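Local coordinates for member of DUF4221 family (PDB 3S9J), which is of unknown function but folds as a six-bladed beta-propeller and comes from the gut bacterium Bacteroides vulgatus, at residues E22-L27 and L42-T47; S28-Q33 and F82-S87; I54-I59 and K66-H71. One frame throughout, in Å; residues are numbered along the deposited sequence. Where two conformers were deposited one is given.

Contact 1: E22-L27 and L42-T47; sequences EQTYYL and LHFENT. With NA (sodium ion), chain C; FMT (formic acid), chain K.
Asn-46 and Phe-44, two residues apart on strand 39-46, receive the loop 22-27 in different ways: one grips its backbone with an amide, the other meets its carbonyl oxygens with the edge of a ring. The Asn-46 side chain leaves with CG anti to the backbone N (chi1 -179°), which carries the amide across to the loop. ND2 donates to Gln-23 O at 2.9 Å, in the plane of that carbonyl and on a lone pair, although the bond is bent at the hydrogen (141°). OD1 accepts from Tyr-25 N at 3.0 Å, with the donor tilted from the amide carbonyl plane, and also accepts a hydrogen bond from water 3, which donates another to Leu-27 O. With Asp-53 OD1 receiving a further bond from ND2, the amide is fixed against flipping.

Phe-44 points its ring at the loop. Tyr-25 O approaches the ring edge, 3.2 Å from CE1, and Tyr-26 O lies near the ring plane, 3.6 Å from CZ; Thr-24 CG2 comes in obliquely, 4.0 Å from CE1. Phe-57 meets the same ring edge-to-face.

Thr-24 O, between the two peptide groups held by Asn-46, faces away from that residue and binds a sodium ion at 2.3 Å together with Asp-21 O, Asn-353 OD1 and two waters. Thr-24 OG1 is hydrogen-bonded to Arg-67 NH2. The chemistry implies a loop shaped from two directions: a buried amide pairs with an N-H and a C=O of a segment without regular strand, and the sodium ion probably favours the outward turn of Thr-24 O.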
loop_
_atom_site.group_PDB
_atom_site.type_symbol
_atom_site.label_atom_id
_atom_site.label_comp_id
_atom_site.label_asym_id
_atom_site.label_seq_id
_atom_site.Cartn_x
_atom_site.Cartn_y
_atom_site.Cartn_z
ATOM N N GLU A 22 -5.936 -11.976 -22.187
ATOM C CA GLU A 22 -5.164 -12.972 -21.407
ATOM C C GLU A 22 -3.757 -12.499 -21.022
ATOM O O GLU A 22 -3.139 -13.076 -20.132
ATOM C CB GLU A 22 -5.046 -14.286 -22.196
ATOM C CG GLU A 22 -4.140 -14.286 -23.376
ATOM C CD GLU A 22 -4.749 -13.684 -24.652
ATOM O OE1 GLU A 22 -5.955 -13.273 -24.646
ATOM O OE2 GLU A 22 -3.992 -13.649 -25.642
ATOM N N GLN A 23 -3.225 -11.479 -21.708
ATOM C CA GLN A 23 -1.898 -10.968 -21.392
ATOM C C GLN A 23 -1.828 -10.059 -20.166
ATOM O O GLN A 23 -0.722 -9.737 -19.710
ATOM C CB GLN A 23 -1.307 -10.195 -22.589
ATOM C CG GLN A 23 -0.898 -11.081 -23.757
ATOM C CD GLN A 23 0.144 -10.344 -24.617
ATOM O OE1 GLN A 23 -0.207 -9.420 -25.358
ATOM N NE2 GLN A 23 1.436 -10.693 -24.451
ATOM N N THR A 24 -2.972 -9.618 -19.656
ATOM C CA THR A 24 -2.991 -8.737 -18.486
ATOM C C THR A 24 -4.016 -9.239 -17.500
ATOM O O THR A 24 -5.195 -9.258 -17.811
ATOM C CB THR A 24 -3.318 -7.267 -18.867
ATOM O OG1 THR A 24 -2.538 -6.912 -20.024
ATOM C CG2 THR A 24 -2.991 -6.328 -17.656
ATOM N N TYR A 25 -3.591 -9.615 -16.291
ATOM C CA TYR A 25 -4.546 -10.041 -15.271
ATOM C C TYR A 25 -5.106 -8.823 -14.578
ATOM O O TYR A 25 -4.412 -7.788 -14.435
ATOM C CB TYR A 25 -3.869 -10.958 -14.260
ATOM C CG TYR A 25 -4.826 -11.665 -13.339
ATOM C CD1 TYR A 25 -5.802 -12.512 -13.843
ATOM C CD2 TYR A 25 -4.770 -11.463 -11.966
ATOM C CE1 TYR A 25 -6.702 -13.152 -12.980
ATOM C CE2 TYR A 25 -5.634 -12.126 -11.105
ATOM C CZ TYR A 25 -6.582 -12.973 -11.640
ATOM O OH TYR A 25 -7.471 -13.617 -10.831
ATOM N N TYR A 26 -6.364 -8.911 -14.131
ATOM C CA TYR A 26 -7.058 -7.695 -13.637
ATOM C C TYR A 26 -6.561 -7.218 -12.280
ATOM O O TYR A 26 -6.819 -6.091 -11.886
ATOM C CB TYR A 26 -8.585 -7.861 -13.584
ATOM C CG TYR A 26 -9.059 -8.793 -12.475
ATOM C CD1 TYR A 26 -9.345 -8.328 -11.198
ATOM C CD2 TYR A 26 -9.155 -10.142 -12.708
ATOM C CE1 TYR A 26 -9.727 -9.189 -10.168
ATOM C CE2 TYR A 26 -9.567 -11.014 -11.686
ATOM C CZ TYR A 26 -9.852 -10.513 -10.435
ATOM O OH TYR A 26 -10.225 -11.387 -9.452
ATOM N N LEU A 27 -5.879 -8.088 -11.551
ATOM C CA LEU A 27 -5.354 -7.776 -10.218
ATOM C C LEU A 27 -3.870 -7.485 -10.271
ATOM O O LEU A 27 -3.104 -8.274 -10.830
ATOM C CB LEU A 27 -5.544 -8.958 -9.272
ATOM C CG LEU A 27 -4.943 -8.789 -7.871
ATOM C CD1 LEU A 27 -5.669 -7.674 -7.155
ATOM C CD2 LEU A 27 -5.050 -10.093 -7.094
ATOM N N LEU A 42 -1.190 4.910 -15.082
ATOM C CA LEU A 42 -1.132 3.936 -14.006
ATOM C C LEU A 42 -0.048 2.896 -14.325
ATOM O O LEU A 42 -0.105 2.190 -15.335
ATOM C CB LEU A 42 -2.520 3.287 -13.777
ATOM C CG LEU A 42 -2.704 2.388 -12.558
ATOM C CD1 LEU A 42 -2.468 3.173 -11.275
ATOM C CD2 LEU A 42 -4.110 1.685 -12.538
ATOM N N HIS A 43 0.936 2.821 -13.442
ATOM C CA HIS A 43 1.944 1.770 -13.436
ATOM C C HIS A 43 1.264 0.538 -12.828
ATOM O O HIS A 43 0.820 0.588 -11.690
ATOM C CB HIS A 43 3.094 2.201 -12.561
ATOM C CG HIS A 43 4.112 1.131 -12.278
ATOM N ND1 HIS A 43 5.380 1.165 -12.822
ATOM C CD2 HIS A 43 4.069 0.030 -11.479
ATOM C CE1 HIS A 43 6.061 0.110 -12.403
ATOM N NE2 HIS A 43 5.304 -0.579 -11.565
ATOM N N PHE A 44 1.190 -0.559 -13.559
ATOM C CA PHE A 44 0.441 -1.720 -13.099
ATOM C C PHE A 44 1.336 -2.942 -13.217
ATOM O O PHE A 44 1.532 -3.467 -14.304
ATOM C CB PHE A 44 -0.810 -1.841 -13.955
ATOM C CG PHE A 44 -1.775 -2.959 -13.579
ATOM C CD1 PHE A 44 -1.617 -4.247 -14.090
ATOM C CD2 PHE A 44 -2.893 -2.680 -12.812
ATOM C CE1 PHE A 44 -2.559 -5.252 -13.807
ATOM C CE2 PHE A 44 -3.833 -3.694 -12.532
ATOM C CZ PHE A 44 -3.656 -4.968 -13.050
ATOM N N GLU A 45 1.894 -3.377 -12.091
ATOM C CA GLU A 45 2.744 -4.548 -12.095
ATOM C C GLU A 45 1.890 -5.754 -12.428
ATOM O O GLU A 45 0.922 -6.012 -11.754
ATOM C CB GLU A 45 3.432 -4.769 -10.767
ATOM C CG GLU A 45 4.403 -5.940 -10.808
ATOM C CD GLU A 45 5.090 -6.126 -9.477
ATOM O OE1 GLU A 45 5.707 -5.150 -9.008
ATOM O OE2 GLU A 45 5.018 -7.229 -8.916
ATOM N N ASN A 46 2.248 -6.484 -13.454
ATOM C CA ASN A 46 1.400 -7.596 -13.960
ATOM C C ASN A 46 2.175 -8.893 -13.761
ATOM O O ASN A 46 2.663 -9.510 -14.720
ATOM C CB ASN A 46 1.111 -7.301 -15.439
ATOM C CG ASN A 46 0.224 -8.324 -16.105
ATOM O OD1 ASN A 46 -0.769 -8.784 -15.518
ATOM N ND2 ASN A 46 0.567 -8.686 -17.357
ATOM N N THR A 47 2.287 -9.285 -12.489
ATOM C CA THR A 47 3.092 -10.453 -12.112
ATOM C C THR A 47 2.245 -11.537 -11.450
ATOM O O THR A 47 2.787 -12.529 -10.933
ATOM C CB THR A 47 4.236 -10.049 -11.147
ATOM O OG1 THR A 47 3.679 -9.290 -10.075
ATOM C CG2 THR A 47 5.298 -9.223 -11.920
HETATM NA NA NA C . -6.828 -10.758 -18.369
HETATM C C FMT K . -12.036 -9.977 -6.873
HETATM O O1 FMT K . -12.719 -9.994 -5.809
HETATM O O2 FMT K . -10.979 -10.607 -7.031
HETATM O O HOH W 1 -5.029 -12.643 -17.773
HETATM O O HOH W 2 -7.872 -10.924 -16.206
HETATM O O HOH W 3 -1.152 -9.277 -12.701
#

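Contact 2: S28-Q33 and F82-S87; sequences SKSMFQ and FGSRPS. With FMT (formic acid), chain J.
Phe-32, on the first strand of one sheet, and Ser-30, two residues earlier, reach toward residues 82-87 at the start of the next. Phe-32 sets out with CG anti to its carbonyl carbon (chi1 -62°), and its CB already lies 4.1 Å from Pro-86 CD. The same proline carbon sits 4.1 Å from Phe-32 CD2, the two side chains crossing at about a right angle. One atom further along the rim, CE2 meets Ser-84 O in the ring plane at 3.2 Å, an edge-on approach that sets the weakly positive C-H rim against a carbonyl oxygen. CE2 also has Arg-85 CB obliquely beside it at 4.1 Å.

Ser-30 supplies the hydrogen bond between the segments. Its OG accepts from Ser-84 N at 2.9 Å along a nearly straight N-H (165°), and lies 3.6 Å from CA of Gly-83, a residue with positive phi. At the outer end Lys-29 runs extended past the Phe-82 ring, its CD 3.8 Å from CZ, while Tyr-133 takes the lysine in a cation-pi contact. Arg-85 NH1 and NH2 donate hydrogen bonds to the two oxygens of a formic acid molecule, probably from crystallisation.

Strands 31-33 and 84-86 run almost parallel, 9° apart, but their axes stay 7.3 Å from each other, so side chains fill the interval. Each is the first strand of its own four-stranded antiparallel sheet, and the contact therefore joins two successive propeller blades, with strand 39-46 alongside, whose Glu-45 and His-43 both hydrogen-bond Ser-84 OG.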
loop_
_atom_site.group_PDB
_atom_site.type_symbol
_atom_site.label_atom_id
_atom_site.label_comp_id
_atom_site.label_asym_id
_atom_site.label_seq_id
_atom_site.Cartn_x
_atom_site.Cartn_y
_atom_site.Cartn_z
ATOM N N SER A 28 -3.480 -6.362 -9.661
ATOM C CA SER A 28 -2.106 -6.056 -9.362
ATOM C C SER A 28 -1.968 -5.679 -7.905
ATOM O O SER A 28 -2.824 -4.968 -7.382
ATOM C CB SER A 28 -1.627 -4.854 -10.179
ATOM O OG SER A 28 -0.259 -4.545 -9.793
ATOM N N LYS A 29 -0.884 -6.135 -7.273
ATOM C CA LYS A 29 -0.558 -5.745 -5.897
ATOM C C LYS A 29 0.433 -4.593 -5.831
ATOM O O LYS A 29 0.812 -4.185 -4.737
ATOM C CB LYS A 29 -0.009 -6.933 -5.099
ATOM C CG LYS A 29 -1.062 -8.039 -4.906
ATOM C CD LYS A 29 -0.552 -9.123 -3.962
ATOM C CE LYS A 29 -1.586 -10.180 -3.655
ATOM N NZ LYS A 29 -0.935 -11.311 -2.842
ATOM N N SER A 30 0.820 -4.052 -6.981
ATOM C CA SER A 30 1.772 -2.946 -7.025
ATOM C C SER A 30 1.409 -2.032 -8.210
ATOM O O SER A 30 2.004 -2.104 -9.310
ATOM C CB SER A 30 3.178 -3.485 -7.132
ATOM O OG SER A 30 4.149 -2.431 -6.994
HETATM N N MSE A 31 0.397 -1.204 -7.972
HETATM C CA MSE A 31 -0.114 -0.293 -8.996
HETATM C C MSE A 31 -0.101 1.116 -8.431
HETATM O O MSE A 31 -0.596 1.360 -7.346
HETATM C CB MSE A 31 -1.542 -0.637 -9.485
HETATM C CG MSE A 31 -2.486 -1.086 -8.497
HETATM SE SE MSE A 31 -4.281 -0.741 -9.348
HETATM C CE MSE A 31 -4.575 0.899 -8.272
ATOM N N PHE A 32 0.525 2.020 -9.171
ATOM C CA PHE A 32 0.705 3.394 -8.729
ATOM C C PHE A 32 0.450 4.368 -9.856
ATOM O O PHE A 32 0.919 4.177 -10.970
ATOM C CB PHE A 32 2.139 3.611 -8.283
ATOM C CG PHE A 32 2.568 2.746 -7.105
ATOM C CD1 PHE A 32 2.024 2.955 -5.859
ATOM C CD2 PHE A 32 3.497 1.720 -7.276
ATOM C CE1 PHE A 32 2.418 2.163 -4.776
ATOM C CE2 PHE A 32 3.926 0.955 -6.213
ATOM C CZ PHE A 32 3.367 1.168 -4.938
ATOM N N GLN A 33 -0.238 5.452 -9.546
ATOM C CA GLN A 33 -0.427 6.539 -10.498
ATOM C C GLN A 33 0.864 7.368 -10.558
ATOM O O GLN A 33 1.538 7.591 -9.538
ATOM C CB GLN A 33 -1.639 7.388 -10.086
ATOM C CG GLN A 33 -2.041 8.489 -11.046
ATOM C CD GLN A 33 -1.389 9.845 -10.753
ATOM O OE1 GLN A 33 -0.437 9.928 -9.979
ATOM N NE2 GLN A 33 -1.913 10.913 -11.380
ATOM N N PHE A 82 8.403 -8.759 -7.024
ATOM C CA PHE A 82 7.153 -8.549 -6.326
ATOM C C PHE A 82 7.181 -7.181 -5.663
ATOM O O PHE A 82 7.651 -6.960 -4.547
ATOM C CB PHE A 82 6.750 -9.683 -5.388
ATOM C CG PHE A 82 5.283 -9.965 -5.460
ATOM C CD1 PHE A 82 4.702 -10.228 -6.695
ATOM C CD2 PHE A 82 4.477 -9.916 -4.345
ATOM C CE1 PHE A 82 3.349 -10.451 -6.821
ATOM C CE2 PHE A 82 3.123 -10.167 -4.466
ATOM C CZ PHE A 82 2.572 -10.425 -5.728
ATOM N N GLY A 83 6.684 -6.236 -6.434
ATOM C CA GLY A 83 6.674 -4.838 -6.080
ATOM C C GLY A 83 7.526 -4.075 -7.091
ATOM O O GLY A 83 8.670 -4.451 -7.388
ATOM N N SER A 84 6.989 -2.970 -7.578
ATOM C CA SER A 84 7.663 -2.139 -8.566
ATOM C C SER A 84 7.054 -0.762 -8.559
ATOM O O SER A 84 5.846 -0.597 -8.321
ATOM C CB SER A 84 7.616 -2.783 -9.958
ATOM O OG SER A 84 6.276 -3.002 -10.365
ATOM N N ARG A 85 7.885 0.256 -8.807
ATOM C CA ARG A 85 7.427 1.609 -8.668
ATOM C C ARG A 85 8.068 2.551 -9.667
ATOM O O ARG A 85 9.282 2.484 -9.888
ATOM C CB ARG A 85 7.747 2.097 -7.246
ATOM C CG ARG A 85 9.208 2.196 -6.962
ATOM C CD ARG A 85 9.534 2.526 -5.519
ATOM N NE ARG A 85 8.876 3.685 -4.973
ATOM C CZ ARG A 85 9.176 4.963 -5.210
ATOM N NH1 ARG A 85 10.111 5.343 -6.088
ATOM N NH2 ARG A 85 8.523 5.891 -4.552
ATOM N N PRO A 86 7.264 3.447 -10.243
ATOM C CA PRO A 86 7.816 4.535 -11.082
ATOM C C PRO A 86 8.632 5.443 -10.187
ATOM O O PRO A 86 8.177 5.800 -9.086
ATOM C CB PRO A 86 6.580 5.247 -11.614
ATOM C CG PRO A 86 5.464 4.919 -10.700
ATOM C CD PRO A 86 5.813 3.581 -10.031
ATOM N N SER A 87 9.836 5.801 -10.626
ATOM C CA SER A 87 10.803 6.419 -9.729
ATOM C C SER A 87 11.507 7.631 -10.398
ATOM O O SER A 87 12.746 7.654 -10.482
ATOM C CB SER A 87 11.828 5.379 -9.282
ATOM O OG SER A 87 11.209 4.337 -8.548
HETATM C C FMT J . 9.401 8.916 -6.393
HETATM O O1 FMT J . 8.484 8.502 -5.671
HETATM O O2 FMT J . 10.269 8.182 -6.878
#

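Contact 3: I54-I59 and K66-H71; sequences IVIFDI and KRIPLH. With NA (sodium ion), chain D.
Ile-54 and Ile-68 face each other as an antiparallel hydrogen-bonded pair. Ile-54 N donates to Ile-68 O at 3.0 Å, and Ile-68 N returns the bond to Ile-54 O at 2.7 Å. Two residues on, Ile-56 N donates to Lys-66 O at 2.9 Å, whereas the reverse bond from Lys-66 N to Ile-56 O is weak. Between these pairs Val-55 and Arg-67 form a non-hydrogen-bonded pair, with Arg-67 CA making a C-H···O contact to Ile-54 O.

Apolar packing occupies the face of Ile-54, Ile-56 and Ile-68, where CG1 of Ile-56 lies 4.1 Å from CD1 of Ile-68. Lys-66 runs side by side with Ile-56, its amine reaching Ser-90, and Leu-70 CD1 extends the patch to Ile-54.

On the other face a bend at chi3 (-63°) turns the Arg-67 guanidinium back so that Val-55 CG2 lies over one of its faces, 3.5 Å from NH1; its charge is met by a salt bridge to Asp-53.

Past the strand, Leu-70 O binds a sodium ion at 2.3 Å with Tyr-52 O and four waters. This is the outer beta hairpin of a propeller blade, closing a four-stranded antiparallel sheet.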
loop_
_atom_site.group_PDB
_atom_site.type_symbol
_atom_site.label_atom_id
_atom_site.label_comp_id
_atom_site.label_asym_id
_atom_site.label_seq_id
_atom_site.Cartn_x
_atom_site.Cartn_y
_atom_site.Cartn_z
ATOM N N ILE A 54 5.263 -5.474 -16.674
ATOM C CA ILE A 54 4.598 -4.309 -16.166
ATOM C C ILE A 54 3.799 -3.694 -17.306
ATOM O O ILE A 54 4.317 -3.497 -18.412
ATOM C CB ILE A 54 5.612 -3.279 -15.611
ATOM C CG1 ILE A 54 6.348 -3.851 -14.394
ATOM C CG2 ILE A 54 4.924 -1.942 -15.226
ATOM C CD1 ILE A 54 7.654 -3.092 -14.081
ATOM N N VAL A 55 2.543 -3.369 -17.023
ATOM C CA VAL A 55 1.698 -2.677 -17.970
ATOM C C VAL A 55 1.520 -1.241 -17.502
ATOM O O VAL A 55 1.292 -0.983 -16.316
ATOM C CB VAL A 55 0.341 -3.381 -18.087
ATOM C CG1 VAL A 55 -0.684 -2.561 -18.892
ATOM C CG2 VAL A 55 0.544 -4.782 -18.671
ATOM N N ILE A 56 1.594 -0.305 -18.450
ATOM C CA ILE A 56 1.313 1.068 -18.165
ATOM C C ILE A 56 -0.009 1.423 -18.825
ATOM O O ILE A 56 -0.151 1.251 -20.041
ATOM C CB ILE A 56 2.427 1.999 -18.732
ATOM C CG1 ILE A 56 3.809 1.586 -18.218
ATOM C CG2 ILE A 56 2.079 3.497 -18.429
ATOM C CD1 ILE A 56 3.980 1.594 -16.689
ATOM N N PHE A 57 -0.985 1.867 -18.037
ATOM C CA PHE A 57 -2.269 2.275 -18.557
ATOM C C PHE A 57 -2.347 3.789 -18.748
ATOM O O PHE A 57 -1.946 4.535 -17.876
ATOM C CB PHE A 57 -3.413 1.879 -17.634
ATOM C CG PHE A 57 -3.683 0.388 -17.567
ATOM C CD1 PHE A 57 -4.345 -0.275 -18.601
ATOM C CD2 PHE A 57 -3.308 -0.334 -16.472
ATOM C CE1 PHE A 57 -4.591 -1.632 -18.532
ATOM C CE2 PHE A 57 -3.586 -1.678 -16.379
ATOM C CZ PHE A 57 -4.239 -2.340 -17.385
ATOM N N ASP A 58 -2.936 4.188 -19.862
ATOM C CA ASP A 58 -3.219 5.599 -20.222
ATOM C C ASP A 58 -4.587 5.998 -19.687
ATOM O O ASP A 58 -5.611 5.488 -20.145
ATOM C CB ASP A 58 -3.156 5.690 -21.729
ATOM C CG ASP A 58 -3.397 7.098 -22.266
ATOM O OD1 ASP A 58 -3.961 7.961 -21.548
ATOM O OD2 ASP A 58 -3.046 7.285 -23.446
ATOM N N ILE A 59 -4.601 6.849 -18.662
ATOM C CA ILE A 59 -5.833 7.187 -17.964
ATOM C C ILE A 59 -6.799 7.979 -18.850
ATOM O O ILE A 59 -7.988 7.622 -18.971
ATOM C CB ILE A 59 -5.540 7.895 -16.629
ATOM C CG1 ILE A 59 -4.950 6.893 -15.612
ATOM C CG2 ILE A 59 -6.844 8.512 -16.066
ATOM C CD1 ILE A 59 -4.248 7.542 -14.431
ATOM N N LYS A 66 1.718 1.083 -22.781
ATOM C CA LYS A 66 2.867 0.268 -23.120
ATOM C C LYS A 66 3.007 -0.907 -22.178
ATOM O O LYS A 66 2.358 -0.942 -21.129
ATOM C CB LYS A 66 4.160 1.057 -23.172
ATOM C CG LYS A 66 4.720 1.560 -21.929
ATOM C CD LYS A 66 6.016 2.380 -22.232
ATOM C CE LYS A 66 6.612 2.964 -20.993
ATOM N NZ LYS A 66 7.526 4.151 -21.260
ATOM N N ARG A 67 3.871 -1.824 -22.578
ATOM C CA ARG A 67 4.166 -3.031 -21.827
ATOM C C ARG A 67 5.660 -3.080 -21.661
ATOM O O ARG A 67 6.418 -3.002 -22.647
ATOM C CB ARG A 67 3.669 -4.254 -22.590
ATOM C CG ARG A 67 3.856 -5.582 -21.903
ATOM C CD ARG A 67 3.164 -6.684 -22.681
ATOM N NE ARG A 67 1.713 -6.476 -22.746
ATOM C CZ ARG A 67 0.819 -6.837 -21.836
ATOM N NH1 ARG A 67 1.173 -7.484 -20.732
ATOM N NH2 ARG A 67 -0.465 -6.580 -22.049
ATOM N N ILE A 68 6.089 -3.150 -20.411
ATOM C CA ILE A 68 7.505 -3.233 -20.072
ATOM C C ILE A 68 7.839 -4.679 -19.768
ATOM O O ILE A 68 7.301 -5.263 -18.822
ATOM C CB ILE A 68 7.826 -2.342 -18.885
ATOM C CG1 ILE A 68 7.410 -0.895 -19.171
ATOM C CG2 ILE A 68 9.339 -2.463 -18.480
ATOM C CD1 ILE A 68 7.591 0.064 -17.974
ATOM N N PRO A 69 8.686 -5.301 -20.594
ATOM C CA PRO A 69 8.966 -6.713 -20.366
ATOM C C PRO A 69 9.823 -6.921 -19.130
ATOM O O PRO A 69 10.635 -6.051 -18.769
ATOM C CB PRO A 69 9.709 -7.145 -21.637
ATOM C CG PRO A 69 10.225 -5.932 -22.192
ATOM C CD PRO A 69 9.389 -4.786 -21.767
ATOM N N LEU A 70 9.622 -8.059 -18.475
ATOM C CA LEU A 70 10.458 -8.511 -17.357
ATOM C C LEU A 70 10.931 -9.909 -17.697
ATOM O O LEU A 70 10.118 -10.773 -18.003
ATOM C CB LEU A 70 9.664 -8.523 -16.039
ATOM C CG LEU A 70 9.144 -7.210 -15.471
ATOM C CD1 LEU A 70 8.286 -7.476 -14.205
ATOM C CD2 LEU A 70 10.321 -6.214 -15.220
ATOM N N HIS A 71 12.250 -10.124 -17.682
ATOM C CA HIS A 71 12.829 -11.429 -17.996
ATOM C C HIS A 71 13.293 -12.097 -16.720
ATOM O O HIS A 71 13.781 -11.414 -15.817
ATOM C CB HIS A 71 14.029 -11.235 -18.919
ATOM C CG HIS A 71 13.696 -10.505 -20.181
ATOM N ND1 HIS A 71 13.084 -11.116 -21.255
ATOM C CD2 HIS A 71 13.872 -9.211 -20.531
ATOM C CE1 HIS A 71 12.902 -10.225 -22.217
ATOM N NE2 HIS A 71 13.385 -9.066 -21.808
HETATM NA NA NA D . 8.146 -11.655 -18.720
HETATM O O HOH W 4 8.017 -9.976 -20.357
HETATM O O HOH W 5 6.144 -12.705 -19.499
HETATM O O HOH W 6 8.795 -13.956 -17.936
HETATM O O HOH W 7 9.261 -12.640 -20.763
#

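Overall arrangement
All three contacts involve one four-stranded blade, strands 31-36, 39-46, 53-58 and 63-69. Contact 2 lies deepest, its centre about 9 Å from that of the chain, and joins the first strand to the following blade; contact 1 is at about 16 Å and contact 3 at about 20 Å. Contacts 2 and 3 are buried, contact 3 despite lying farthest out, and contact 1 only partly. Contact 3 is regular backbone pairing within the blade, contact 1 binds a loop through a side-chain amide, and contact 2 relies on a serine bond and ring packing. Strand 39-46 connects them: Phe-44 N pairs with Val-55 O, while Glu-45 O probably hydrogen-bonds Ser-28 OG. Sodium ions occur at contacts 1 and 3, each bound in part by a backbone carbonyl.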